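Local atomic coordinates of variable region-containing chitin-binding protein 3 (Branchiostoma floridae, PDB entry 1XT5), a protein that serves as an immune-type receptor, probably binds and may cleave chitin, and is represented here by its first domain, an immunoglobulin V-type module. Residues I39-G44 / K52-N57; A45-S50 / R106-V111; V14-G19 / T97-Q102; T21-C26 / A91-L96. All blocks are in the same frame, centred on the assembly; numbering follows the deposited sequence.

Contact 1 of 4, residues I39-G44 / K52-N57; sequences ISWLKG and KVFKGN
Trp41 and Phe54 stand beside each other on the inward face of the hairpin formed by 39-44 and 52-57, their CB atoms 4.1 Å apart. The Phe54 ring brings CD2 to the rim of the indole, close to the indole plane, so the two aromatics are not stacked. With CG anti to the backbone N (chi1 177°), the phenyl ring is directed along the sheet toward Ile39. There Ile39 CG2 meets the ring edge at Phe54 CE2, 4.3 Å away. Trp41 itself turns out of the hairpin into the domain, where its NE1 donates to Pro92 O and its ring meets Tyr107 and Cys109.

On the other face Leu42 and Lys52 run alongside each other in the same direction, and the aliphatic part of Lys55 passes Ser40, its CG 4.0 Å from Ser40 OG. The strands are antiparallel, but the register slips by one residue in a classic beta bulge: Val53 and Phe54 both face Trp41. Trp41 O accepts from Val53 N at 2.9 Å and from Phe54 N at 3.3 Å, both donors lying on the same side of its carbonyl plane. The bulge turns Val53 toward the partner strand, where its CG2 packs 3.8 Å from Lys43 CB. In immunoglobulin terms this is the C-C' hairpin, with Trp41 as the core tryptophan of strand C. The chemistry implies an apolar inner face and an outer one mixing Leu42 with serine and lysine; the lysines touch across the hairpin through carbon, while Lys43 NZ donates to Gly104 O and Lys52 makes a cation-pi contact with Phe77.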
loop_
_atom_site.group_PDB
_atom_site.type_symbol
_atom_site.label_atom_id
_atom_site.label_comp_id
_atom_site.label_asym_id
_atom_site.label_seq_id
_atom_site.Cartn_x
_atom_site.Cartn_y
_atom_site.Cartn_z
ATOM N N ILE A 39 6.898 0.910 -0.961
ATOM C CA ILE A 39 5.464 0.647 -0.908
ATOM C C ILE A 39 4.731 1.946 -0.964
ATOM O O ILE A 39 5.042 2.876 -0.195
ATOM C CB ILE A 39 5.109 -0.066 0.445
ATOM C CG1 ILE A 39 5.664 -1.479 0.517
ATOM C CG2 ILE A 39 3.621 -0.029 0.749
ATOM C CD1 ILE A 39 7.112 -1.791 0.305
ATOM N N SER A 40 3.727 2.044 -1.828
ATOM C CA SER A 40 2.834 3.176 -1.883
ATOM C C SER A 40 1.389 2.689 -1.862
ATOM O O SER A 40 1.041 1.756 -2.576
ATOM C CB SER A 40 3.040 3.970 -3.177
ATOM O OG SER A 40 4.365 4.401 -3.333
ATOM N N TRP A 41 0.571 3.307 -1.033
ATOM C CA TRP A 41 -0.892 3.165 -1.118
ATOM C C TRP A 41 -1.399 4.476 -1.665
ATOM O O TRP A 41 -1.077 5.564 -1.161
ATOM C CB TRP A 41 -1.487 2.854 0.237
ATOM C CG TRP A 41 -1.378 1.442 0.674
ATOM C CD1 TRP A 41 -0.412 0.855 1.443
ATOM C CD2 TRP A 41 -2.315 0.377 0.325
ATOM N NE1 TRP A 41 -0.678 -0.481 1.596
ATOM C CE2 TRP A 41 -1.835 -0.787 0.955
ATOM C CE3 TRP A 41 -3.503 0.345 -0.416
ATOM C CZ2 TRP A 41 -2.535 -2.001 0.854
ATOM C CZ3 TRP A 41 -4.180 -0.849 -0.514
ATOM C CH2 TRP A 41 -3.712 -2.012 0.126
ATOM N N LEU A 42 -2.193 4.379 -2.736
ATOM C CA LEU A 42 -2.608 5.483 -3.557
ATOM C C LEU A 42 -4.122 5.383 -3.749
ATOM O O LEU A 42 -4.578 4.328 -4.208
ATOM C CB LEU A 42 -1.896 5.426 -4.903
ATOM C CG LEU A 42 -0.368 5.428 -4.847
ATOM C CD1 LEU A 42 0.248 5.007 -6.171
ATOM C CD2 LEU A 42 0.183 6.745 -4.375
ATOM N N LYS A 43 -4.876 6.429 -3.457
ATOM C CA LYS A 43 -6.342 6.357 -3.586
ATOM C C LYS A 43 -6.773 7.064 -4.837
ATOM O O LYS A 43 -6.482 8.247 -5.029
ATOM C CB LYS A 43 -7.023 7.013 -2.377
ATOM C CG LYS A 43 -8.543 6.826 -2.412
ATOM C CD LYS A 43 -9.171 7.629 -1.272
ATOM C CE LYS A 43 -10.633 7.351 -1.177
ATOM N NZ LYS A 43 -11.409 7.926 -2.251
ATOM N N GLY A 44 -7.454 6.359 -5.734
ATOM C CA GLY A 44 -7.974 6.965 -6.946
ATOM C C GLY A 44 -8.283 5.899 -7.987
ATOM O O GLY A 44 -8.184 4.705 -7.766
ATOM N N LYS A 52 -1.948 10.456 -2.526
ATOM C CA LYS A 52 -1.155 9.622 -1.636
ATOM C C LYS A 52 -1.864 9.336 -0.358
ATOM O O LYS A 52 -2.355 10.243 0.326
ATOM C CB LYS A 52 0.203 10.314 -1.350
ATOM C CG LYS A 52 1.093 10.402 -2.556
ATOM C CD LYS A 52 2.289 11.298 -2.204
ATOM C CE LYS A 52 3.355 10.525 -1.462
ATOM N NZ LYS A 52 4.692 11.158 -1.508
ATOM N N VAL A 53 -1.818 8.058 0.059
ATOM C CA VAL A 53 -2.300 7.631 1.379
ATOM C C VAL A 53 -1.109 7.364 2.314
ATOM O O VAL A 53 -1.036 7.851 3.429
ATOM C CB VAL A 53 -3.223 6.421 1.261
ATOM C CG1 VAL A 53 -3.658 5.940 2.615
ATOM C CG2 VAL A 53 -4.404 6.769 0.354
ATOM N N PHE A 54 -0.190 6.537 1.836
ATOM C CA PHE A 54 0.922 6.037 2.592
ATOM C C PHE A 54 2.084 5.793 1.645
ATOM O O PHE A 54 1.883 5.320 0.531
ATOM C CB PHE A 54 0.536 4.745 3.323
ATOM C CG PHE A 54 1.674 4.093 4.100
ATOM C CD1 PHE A 54 1.848 4.398 5.448
ATOM C CD2 PHE A 54 2.542 3.206 3.477
ATOM C CE1 PHE A 54 2.910 3.829 6.142
ATOM C CE2 PHE A 54 3.628 2.655 4.161
ATOM C CZ PHE A 54 3.751 2.986 5.491
ATOM N N LYS A 55 3.294 5.994 2.147
ATOM C CA LYS A 55 4.504 5.569 1.461
ATOM C C LYS A 55 5.493 5.045 2.517
ATOM O O LYS A 55 5.579 5.609 3.617
ATOM C CB LYS A 55 5.139 6.667 0.618
ATOM C CG LYS A 55 6.221 6.273 -0.370
ATOM C CD LYS A 55 6.718 7.433 -1.206
ATOM C CE LYS A 55 7.796 7.044 -2.172
ATOM N NZ LYS A 55 8.253 8.214 -2.995
ATOM N N GLY A 56 6.254 4.028 2.178
ATOM C CA GLY A 56 7.276 3.559 3.068
ATOM C C GLY A 56 8.272 2.651 2.410
ATOM O O GLY A 56 8.024 2.086 1.346
ATOM N N ASN A 57 9.409 2.476 3.082
ATOM C CA ASN A 57 10.398 1.530 2.639
ATOM C C ASN A 57 11.312 1.176 3.817
ATOM O O ASN A 57 11.601 2.018 4.644
ATOM C CB ASN A 57 11.288 2.051 1.491
ATOM C CG ASN A 57 12.005 3.348 1.763
ATOM O OD1 ASN A 57 11.514 4.442 1.569
ATOM N ND2 ASN A 57 13.255 3.233 2.246
#

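Contact 2 of 4, residues A45-S50 / R106-V111; sequences ASPDRS and RYWCQV
Pro47 packs over one face of the Trp108 indole, CD and CG nearer to it than CB. Its CD sits 3.7 Å from the centroid of the six-membered ring, 11° off the ring normal, a CH-pi contact over the middle of the face. Pro47 CG reaches the same side of the ring, 3.7 Å from Trp108 CE3. The Ser46 carbonyl carbon lies over this face too, displaced toward the rim, while Ala45 O comes in at the ring edge, 3.3 Å from Trp108 CZ2. Beyond the indole, Pro47 CB touches Gln110 OE1, the end of a side chain extended from the next outward-facing position on the strand.

The loop 45-50 joins strands C and C' of the immunoglobulin V fold, and its first residues, 45-47, run alongside strand F, 106-111, in nearly the same direction (11° apart). Trp108 and Gln110 belong to the outer face of the sheet; Tyr107 and Cys109, between and beside them, point into the core, where Cys109 is disulfide-bonded to Cys26.

A second shell sets these groups in place. Trp108 NE1 donates to Gly44 O just ahead of the loop, which fixes the rotation of the indole beneath the proline. The turn is braced internally: Ser46 OG accepts from Arg49 N at 3.2 Å, an ST motif, and Ser50 OG donates to Pro47 O at 2.7 Å from above the carbonyl plane. On the solvent side a water gives one hydrogen to Gln110 OE1 at 2.7 Å and the other to Asp48 OD2 over a longer 3.3 Å, tying the tip of the loop to the strand.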
loop_
_atom_site.group_PDB
_atom_site.type_symbol
_atom_site.label_atom_id
_atom_site.label_comp_id
_atom_site.label_asym_id
_atom_site.label_seq_id
_atom_site.Cartn_x
_atom_site.Cartn_y
_atom_site.Cartn_z
ATOM N N ALA A 45 -8.642 6.401 -9.166
ATOM C CA ALA A 45 -8.999 5.507 -10.265
ATOM C C ALA A 45 -7.852 4.588 -10.706
ATOM O O ALA A 45 -8.105 3.451 -11.106
ATOM C CB ALA A 45 -9.501 6.331 -11.449
ATOM N N SER A 46 -6.631 5.148 -10.669
ATOM C CA SER A 46 -5.478 4.390 -11.124
ATOM C C SER A 46 -4.261 4.835 -10.304
ATOM O O SER A 46 -4.355 5.882 -9.661
ATOM C CB SER A 46 -5.211 4.572 -12.618
ATOM O OG SER A 46 -4.843 5.926 -12.874
ATOM N N PRO A 47 -3.179 4.108 -10.344
ATOM C CA PRO A 47 -2.007 4.511 -9.544
ATOM C C PRO A 47 -1.566 5.916 -9.848
ATOM O O PRO A 47 -1.140 6.636 -8.931
ATOM C CB PRO A 47 -0.921 3.498 -9.909
ATOM C CG PRO A 47 -1.718 2.241 -10.153
ATOM C CD PRO A 47 -2.922 2.760 -10.922
ATOM N N ASP A 48 -1.608 6.351 -11.102
ATOM C CA ASP A 48 -1.119 7.668 -11.443
ATOM C C ASP A 48 -2.218 8.702 -11.201
ATOM O O ASP A 48 -1.950 9.879 -10.887
ATOM C CB ASP A 48 -0.458 7.622 -12.829
ATOM C CG ASP A 48 0.895 6.916 -12.902
ATOM O OD1 ASP A 48 1.944 7.604 -12.992
ATOM O OD2 ASP A 48 0.987 5.634 -12.910
ATOM N N ARG A 49 -3.496 8.361 -11.257
ATOM C CA ARG A 49 -4.635 9.275 -11.096
ATOM C C ARG A 49 -5.150 9.094 -9.658
ATOM O O ARG A 49 -6.184 8.479 -9.423
ATOM C CB ARG A 49 -5.707 9.023 -12.125
ATOM C CG ARG A 49 -5.252 9.250 -13.566
ATOM C CD ARG A 49 -6.454 9.235 -14.477
ATOM N NE ARG A 49 -6.836 8.056 -15.123
ATOM C CZ ARG A 49 -7.283 6.867 -15.325
ATOM N NH1 ARG A 49 -7.586 6.287 -14.153
ATOM N NH2 ARG A 49 -7.441 6.206 -16.458
ATOM N N SER A 50 -4.344 9.606 -8.732
ATOM C CA SER A 50 -4.551 9.249 -7.346
ATOM C C SER A 50 -4.037 10.338 -6.440
ATOM O O SER A 50 -3.362 11.275 -6.824
ATOM C CB SER A 50 -3.837 7.916 -7.024
ATOM O OG SER A 50 -2.437 8.132 -7.118
ATOM N N ARG A 106 -11.170 3.577 -4.147
ATOM C CA ARG A 106 -10.274 2.570 -4.674
ATOM C C ARG A 106 -8.849 2.828 -4.202
ATOM O O ARG A 106 -8.305 3.916 -4.450
ATOM C CB ARG A 106 -10.336 2.542 -6.188
ATOM C CG ARG A 106 -9.544 1.392 -6.818
ATOM C CD ARG A 106 -9.847 1.206 -8.281
ATOM N NE ARG A 106 -11.256 0.913 -8.531
ATOM C CZ ARG A 106 -11.825 -0.258 -8.526
ATOM N NH1 ARG A 106 -11.138 -1.346 -8.210
ATOM N NH2 ARG A 106 -13.106 -0.391 -8.809
ATOM N N TYR A 107 -8.246 1.867 -3.535
ATOM C CA TYR A 107 -6.947 1.981 -2.933
ATOM C C TYR A 107 -5.988 1.033 -3.629
ATOM O O TYR A 107 -6.174 -0.181 -3.630
ATOM C CB TYR A 107 -7.031 1.648 -1.433
ATOM C CG TYR A 107 -7.763 2.677 -0.635
ATOM C CD1 TYR A 107 -9.133 2.757 -0.607
ATOM C CD2 TYR A 107 -7.071 3.639 0.112
ATOM C CE1 TYR A 107 -9.805 3.724 0.102
ATOM C CE2 TYR A 107 -7.699 4.611 0.849
ATOM C CZ TYR A 107 -9.106 4.640 0.851
ATOM O OH TYR A 107 -9.728 5.606 1.577
ATOM N N TRP A 108 -4.938 1.587 -4.213
ATOM C CA TRP A 108 -3.928 0.820 -4.919
ATOM C C TRP A 108 -2.765 0.533 -3.988
ATOM O O TRP A 108 -2.169 1.450 -3.434
ATOM C CB TRP A 108 -3.414 1.633 -6.125
ATOM C CG TRP A 108 -4.479 1.799 -7.152
ATOM C CD1 TRP A 108 -5.436 2.792 -7.193
ATOM C CD2 TRP A 108 -4.732 0.939 -8.258
ATOM N NE1 TRP A 108 -6.267 2.592 -8.255
ATOM C CE2 TRP A 108 -5.872 1.479 -8.928
ATOM C CE3 TRP A 108 -4.172 -0.198 -8.747
ATOM C CZ2 TRP A 108 -6.392 0.876 -10.060
ATOM C CZ3 TRP A 108 -4.681 -0.796 -9.867
ATOM C CH2 TRP A 108 -5.798 -0.254 -10.527
ATOM N N CYS A 109 -2.437 -0.768 -3.878
ATOM C CA CYS A 109 -1.211 -1.224 -3.236
ATOM C C CYS A 109 -0.177 -1.369 -4.359
ATOM O O CYS A 109 -0.311 -2.239 -5.202
ATOM C CB CYS A 109 -1.461 -2.549 -2.552
ATOM S SG CYS A 109 0.047 -3.106 -1.708
ATOM N N GLN A 110 0.795 -0.486 -4.358
ATOM C CA GLN A 110 1.853 -0.448 -5.350
ATOM C C GLN A 110 3.162 -0.786 -4.644
ATOM O O GLN A 110 3.498 -0.191 -3.621
ATOM C CB GLN A 110 1.930 0.925 -5.994
ATOM C CG GLN A 110 3.050 1.034 -7.017
ATOM C CD GLN A 110 3.036 2.397 -7.623
ATOM O OE1 GLN A 110 2.244 2.692 -8.499
ATOM N NE2 GLN A 110 3.840 3.282 -7.094
ATOM N N VAL A 111 3.928 -1.708 -5.216
ATOM C CA VAL A 111 5.229 -2.063 -4.687
ATOM C C VAL A 111 6.214 -1.975 -5.864
ATOM O O VAL A 111 5.947 -2.511 -6.954
ATOM C CB VAL A 111 5.247 -3.437 -4.019
ATOM C CG1 VAL A 111 6.599 -3.687 -3.337
ATOM C CG2 VAL A 111 4.125 -3.599 -3.014
HETATM O O HOH W 1 2.571 4.828 -10.175
#

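Contact 3 of 4, residues V14-G19 / T97-Q102; sequences VEVHAG and THVHPQ
Val16 and Val99 meet tip to tip, CG1 to CG1 at 3.8 Å, in the close-packed part of this contact. Val16 places CG1 between its backbone N and carbonyl carbon (chi1 71°), the crowded position, and this turns the methyl directly at the fork of Val99, whose CG2 is also within 3.9 Å of it. Val99 is buried, and Val22 and Val131 join the same apolar patch. Next to it the backbones are clamped by one short bond: Gly19 N donates to Val99 O at 2.7 Å, in the carbonyl plane and on a lone pair. Ala18 CA also approaches that oxygen, 3.2 Å from Val99 O, a CA-H...O contact.

Here strand A' of the immunoglobulin V fold and the turn after it, 14-19, meet the loop from strand E to strand F, 97-102, at one end of the beta sandwich; the centre of the contact lies about 17 Å from the centre of the chain. Gly19 has a positive phi, and the turn it makes points its carbonyl across to the loop.

The outer side is much looser. Gly19 O and His98 N do not bond directly but share a water, which donates to the oxygen at 2.9 Å and accepts from the nitrogen at 2.8 Å. His98 and His100 leave the backbone pointing away from the turn; His100 ND1 donates back to His98 O within the loop, while His100 N is held by Asp103 OD2. Toward the other end the packing is thin, with Ala18 CB 4.3 Å from Pro101 CD.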
loop_
_atom_site.group_PDB
_atom_site.type_symbol
_atom_site.label_atom_id
_atom_site.label_comp_id
_atom_site.label_asym_id
_atom_site.label_seq_id
_atom_site.Cartn_x
_atom_site.Cartn_y
_atom_site.Cartn_z
ATOM N N VAL A 14 -13.400 -4.522 0.522
ATOM C CA VAL A 14 -13.601 -4.575 1.972
ATOM C C VAL A 14 -14.637 -3.538 2.331
ATOM O O VAL A 14 -14.756 -2.522 1.677
ATOM C CB VAL A 14 -12.296 -4.361 2.764
ATOM C CG1 VAL A 14 -11.277 -5.443 2.379
ATOM C CG2 VAL A 14 -11.687 -2.998 2.562
ATOM N N GLU A 15 -15.411 -3.793 3.372
ATOM C CA GLU A 15 -16.475 -2.868 3.814
ATOM C C GLU A 15 -16.267 -2.576 5.298
ATOM O O GLU A 15 -15.923 -3.490 6.070
ATOM C CB GLU A 15 -17.834 -3.442 3.530
ATOM C CG GLU A 15 -18.964 -2.534 3.945
ATOM C CD GLU A 15 -20.346 -2.875 3.408
ATOM O OE1 GLU A 15 -21.286 -2.191 3.863
ATOM O OE2 GLU A 15 -20.459 -3.801 2.593
ATOM N N VAL A 16 -16.552 -1.342 5.698
ATOM C CA VAL A 16 -16.559 -0.952 7.092
ATOM C C VAL A 16 -17.547 0.178 7.302
ATOM O O VAL A 16 -17.870 0.923 6.380
ATOM C CB VAL A 16 -15.151 -0.450 7.481
ATOM C CG1 VAL A 16 -14.804 0.881 6.869
ATOM C CG2 VAL A 16 -15.020 -0.425 8.995
ATOM N N HIS A 17 -18.014 0.325 8.544
ATOM C CA HIS A 17 -18.808 1.504 8.899
ATOM C C HIS A 17 -17.904 2.724 9.047
ATOM O O HIS A 17 -16.767 2.599 9.516
ATOM C CB HIS A 17 -19.501 1.133 10.230
ATOM C CG HIS A 17 -20.400 -0.052 10.304
ATOM N ND1 HIS A 17 -20.304 -1.200 11.049
ATOM C CD2 HIS A 17 -21.558 -0.217 9.633
ATOM C CE1 HIS A 17 -21.360 -1.996 10.810
ATOM N NE2 HIS A 17 -22.166 -1.407 9.923
ATOM N N ALA A 18 -18.434 3.908 8.768
ATOM C CA ALA A 18 -17.692 5.147 9.019
ATOM C C ALA A 18 -17.467 5.199 10.516
ATOM O O ALA A 18 -18.346 4.866 11.347
ATOM C CB ALA A 18 -18.391 6.364 8.449
ATOM N N GLY A 19 -16.287 5.666 10.879
ATOM C CA GLY A 19 -15.791 5.768 12.210
ATOM C C GLY A 19 -15.042 4.524 12.609
ATOM O O GLY A 19 -14.310 4.550 13.608
ATOM N N THR A 97 -7.820 3.971 10.199
ATOM C CA THR A 97 -8.706 4.173 11.374
ATOM C C THR A 97 -9.638 5.357 11.109
ATOM O O THR A 97 -9.428 6.164 10.197
ATOM C CB THR A 97 -7.906 4.453 12.642
ATOM O OG1 THR A 97 -7.165 5.647 12.447
ATOM C CG2 THR A 97 -6.939 3.359 12.907
ATOM N N HIS A 98 -10.660 5.448 11.976
ATOM C CA HIS A 98 -11.594 6.592 11.956
ATOM C C HIS A 98 -12.103 6.853 10.528
ATOM O O HIS A 98 -12.026 7.974 10.023
ATOM C CB HIS A 98 -10.974 7.852 12.514
ATOM C CG HIS A 98 -10.548 7.687 13.891
ATOM N ND1 HIS A 98 -11.406 7.770 14.952
ATOM C CD2 HIS A 98 -9.295 7.479 14.375
ATOM C CE1 HIS A 98 -10.690 7.566 16.044
ATOM N NE2 HIS A 98 -9.410 7.408 15.766
ATOM N N VAL A 99 -12.590 5.789 9.870
ATOM C CA VAL A 99 -12.942 5.901 8.472
ATOM C C VAL A 99 -14.012 6.949 8.238
ATOM O O VAL A 99 -15.056 6.982 8.883
ATOM C CB VAL A 99 -13.351 4.510 7.923
ATOM C CG1 VAL A 99 -13.982 4.627 6.582
ATOM C CG2 VAL A 99 -12.151 3.582 7.890
ATOM N N HIS A 100 -13.738 7.843 7.292
ATOM C CA HIS A 100 -14.677 8.926 6.962
ATOM C C HIS A 100 -15.601 8.517 5.830
ATOM O O HIS A 100 -15.274 7.657 5.041
ATOM C CB HIS A 100 -13.904 10.161 6.502
ATOM C CG HIS A 100 -13.126 10.857 7.567
ATOM N ND1 HIS A 100 -12.338 10.204 8.499
ATOM C CD2 HIS A 100 -13.030 12.174 7.858
ATOM C CE1 HIS A 100 -11.804 11.142 9.298
ATOM N NE2 HIS A 100 -12.199 12.373 8.925
ATOM N N PRO A 101 -16.746 9.135 5.759
ATOM C CA PRO A 101 -17.659 8.823 4.609
ATOM C C PRO A 101 -16.959 8.832 3.251
ATOM O O PRO A 101 -17.068 7.905 2.397
ATOM C CB PRO A 101 -18.738 9.872 4.740
ATOM C CG PRO A 101 -18.796 10.225 6.184
ATOM C CD PRO A 101 -17.341 10.124 6.655
ATOM N N GLN A 102 -16.120 9.843 3.022
ATOM C CA GLN A 102 -15.479 9.957 1.710
ATOM C C GLN A 102 -14.216 9.133 1.607
ATOM O O GLN A 102 -13.579 9.244 0.539
ATOM C CB GLN A 102 -15.149 11.415 1.458
ATOM C CG GLN A 102 -16.426 12.234 1.379
ATOM C CD GLN A 102 -17.634 11.614 0.718
ATOM O OE1 GLN A 102 -18.697 11.265 1.269
ATOM N NE2 GLN A 102 -17.497 11.452 -0.586
HETATM O O HOH W 2 -11.587 3.742 14.062
#

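Contact 4 of 4, residues T21-C26 / A91-L96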
loop_
_atom_site.group_PDB
_atom_site.type_symbol
_atom_site.label_atom_id
_atom_site.label_comp_id
_atom_site.label_asym_id
_atom_site.label_seq_id
_atom_site.Cartn_x
_atom_site.Cartn_y
_atom_site.Cartn_z
ATOM N N THR A 21 -12.448 1.023 11.888
ATOM C CA THR A 21 -11.122 0.676 11.460
ATOM C C THR A 21 -11.202 -0.469 10.460
ATOM O O THR A 21 -11.953 -1.438 10.663
ATOM C CB THR A 21 -10.234 0.323 12.642
ATOM O OG1 THR A 21 -10.117 1.482 13.495
ATOM C CG2 THR A 21 -8.837 -0.115 12.217
ATOM N N VAL A 22 -10.459 -0.377 9.365
ATOM C CA VAL A 22 -10.468 -1.364 8.330
ATOM C C VAL A 22 -9.046 -1.688 7.901
ATOM O O VAL A 22 -8.158 -0.851 7.965
ATOM C CB VAL A 22 -11.327 -0.911 7.118
ATOM C CG1 VAL A 22 -10.687 0.298 6.437
ATOM C CG2 VAL A 22 -11.703 -1.991 6.157
ATOM N N GLU A 23 -8.846 -2.923 7.402
ATOM C CA GLU A 23 -7.596 -3.307 6.806
ATOM C C GLU A 23 -7.784 -3.736 5.331
ATOM O O GLU A 23 -8.766 -4.436 5.018
ATOM C CB GLU A 23 -6.923 -4.383 7.622
ATOM C CG GLU A 23 -6.557 -3.887 9.042
ATOM C CD GLU A 23 -5.607 -4.663 9.877
ATOM O OE1 GLU A 23 -5.116 -5.682 9.353
ATOM O OE2 GLU A 23 -5.387 -4.199 11.003
ATOM N N LEU A 24 -6.851 -3.324 4.511
ATOM C CA LEU A 24 -6.873 -3.600 3.082
ATOM C C LEU A 24 -5.655 -4.498 2.804
ATOM O O LEU A 24 -4.535 -4.001 2.790
ATOM C CB LEU A 24 -6.786 -2.366 2.221
ATOM C CG LEU A 24 -7.983 -1.424 2.398
ATOM C CD1 LEU A 24 -8.188 -0.682 3.662
ATOM C CD2 LEU A 24 -7.903 -0.286 1.348
ATOM N N PRO A 25 -5.832 -5.821 2.679
ATOM C CA PRO A 25 -4.677 -6.701 2.550
ATOM C C PRO A 25 -3.868 -6.485 1.287
ATOM O O PRO A 25 -4.382 -6.216 0.210
ATOM C CB PRO A 25 -5.312 -8.106 2.606
ATOM C CG PRO A 25 -6.570 -7.911 3.371
ATOM C CD PRO A 25 -7.081 -6.599 2.857
ATOM N N CYS A 26 -2.563 -6.700 1.414
ATOM C CA CYS A 26 -1.683 -6.664 0.276
ATOM C C CYS A 26 -0.440 -7.510 0.570
ATOM O O CYS A 26 0.059 -7.466 1.693
ATOM C CB CYS A 26 -1.261 -5.234 -0.021
ATOM S SG CYS A 26 -0.214 -5.122 -1.517
ATOM N N ALA A 91 4.788 -7.174 3.952
ATOM C CA ALA A 91 3.441 -7.760 3.781
ATOM C C ALA A 91 2.476 -6.594 3.996
ATOM O O ALA A 91 1.837 -6.463 5.042
ATOM C CB ALA A 91 3.215 -8.885 4.776
ATOM N N PRO A 92 2.458 -5.631 3.053
ATOM C CA PRO A 92 2.051 -4.259 3.332
ATOM C C PRO A 92 0.562 -3.969 3.349
ATOM O O PRO A 92 0.100 -2.908 2.876
ATOM C CB PRO A 92 2.782 -3.475 2.229
ATOM C CG PRO A 92 2.782 -4.442 1.063
ATOM C CD PRO A 92 3.084 -5.760 1.716
ATOM N N THR A 93 -0.214 -4.792 4.036
ATOM C CA THR A 93 -1.583 -4.480 4.370
ATOM C C THR A 93 -1.686 -3.120 5.019
ATOM O O THR A 93 -0.920 -2.791 5.938
ATOM C CB THR A 93 -2.099 -5.559 5.329
ATOM O OG1 THR A 93 -2.073 -6.772 4.609
ATOM C CG2 THR A 93 -3.452 -5.246 5.931
ATOM N N LEU A 94 -2.649 -2.333 4.528
ATOM C CA LEU A 94 -2.943 -1.005 5.040
ATOM C C LEU A 94 -4.032 -1.079 6.115
ATOM O O LEU A 94 -5.048 -1.727 5.907
ATOM C CB LEU A 94 -3.475 -0.157 3.891
ATOM C CG LEU A 94 -3.912 1.280 4.248
ATOM C CD1 LEU A 94 -2.713 2.127 4.622
ATOM C CD2 LEU A 94 -4.653 1.892 3.072
ATOM N N ARG A 95 -3.807 -0.386 7.220
ATOM C CA ARG A 95 -4.816 -0.178 8.269
ATOM C C ARG A 95 -5.228 1.289 8.223
ATOM O O ARG A 95 -4.377 2.185 8.264
ATOM C CB ARG A 95 -4.227 -0.517 9.637
ATOM C CG ARG A 95 -5.214 -0.380 10.786
ATOM C CD ARG A 95 -4.609 -0.859 12.084
ATOM N NE ARG A 95 -5.358 -0.806 13.311
ATOM C CZ ARG A 95 -5.305 0.232 14.139
ATOM N NH1 ARG A 95 -4.610 1.350 13.916
ATOM N NH2 ARG A 95 -6.047 0.140 15.245
ATOM N N LEU A 96 -6.533 1.534 8.155
ATOM C CA LEU A 96 -7.103 2.884 8.157
ATOM C C LEU A 96 -8.049 3.002 9.308
ATOM O O LEU A 96 -9.010 2.198 9.443
ATOM C CB LEU A 96 -7.724 3.140 6.802
ATOM C CG LEU A 96 -8.180 4.564 6.602
ATOM C CD1 LEU A 96 -7.011 5.545 6.589
ATOM C CD2 LEU A 96 -8.996 4.641 5.312
#
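Val22 and Leu96 lie side by side on the buried face, Val22 CG1 4.1 Å from Leu96 CB, and point together into the domain. Leu24 and Leu94 continue this row. Past them Cys26 SG touches Pro92 CG at 4.0 Å; chi1 of -177° swings the sulfur opposite the backbone N, toward the core and the disulfide with Cys109. The aromatic rings of Trp41 and Tyr107 from the facing sheet close over this apolar layer.

Between the faces the antiparallel backbones are joined by reciprocal bonds, Val22 with Leu96 and Leu24 with Leu94, the shortest being Leu24 N to Leu94 O at 2.8 Å. Past Leu24 the pairing ends: Pro92 N has no hydrogen to offer Cys26 O, and Thr93 OG1 instead accepts from Cys26 N at 3.2 Å. Just before it the chain makes an inverse gamma turn centred on Pro92, in which Thr93 N donates to Ala91 O.

The outer face is polar. Glu23 and Arg95 cross obliquely, with the carboxylate and guanidinium planes 79° apart. Glu23 OE2 is at the edge of the guanidinium, 4.1 Å from Arg95 NE, too far for a salt bridge, so any attraction is probably modest; it lies nearer the methylene Arg95 CD. Thr21 CG2 rests over a face of the same group, 3.7 Å from Arg95 NE, and Glu23 OE1 turns toward Thr93 CG2. Such a pairing, of strand B carrying the first cysteine with strand E, whose leucines fill the interior, is that of the immunoglobulin V fold, in which the B-F disulfide bridges the two sheets.

Contacts 1 and 4 lie near the core, one in each sheet of the sandwich. Both combine backbone pairing with an apolar inner face and a more polar outer one, and Trp41 of contact 1 packs against Leu24, Cys26 and Leu94 of contact 4. Contacts 2 and 3 are surface contacts made by loops; contact 3 has a single direct backbone bond and contact 2 no clear one, and a water bridges each. Contact 2 extends the sheet of contact 1, since strand 105-112 pairs with 38-44, and its Cys109 joins Cys26 of contact 4. Contact 3 closes the end of the sandwich next to contact 4, where Val16 approaches Thr21. Aromatic-proline packing marks contact 2, valine packing contact 3.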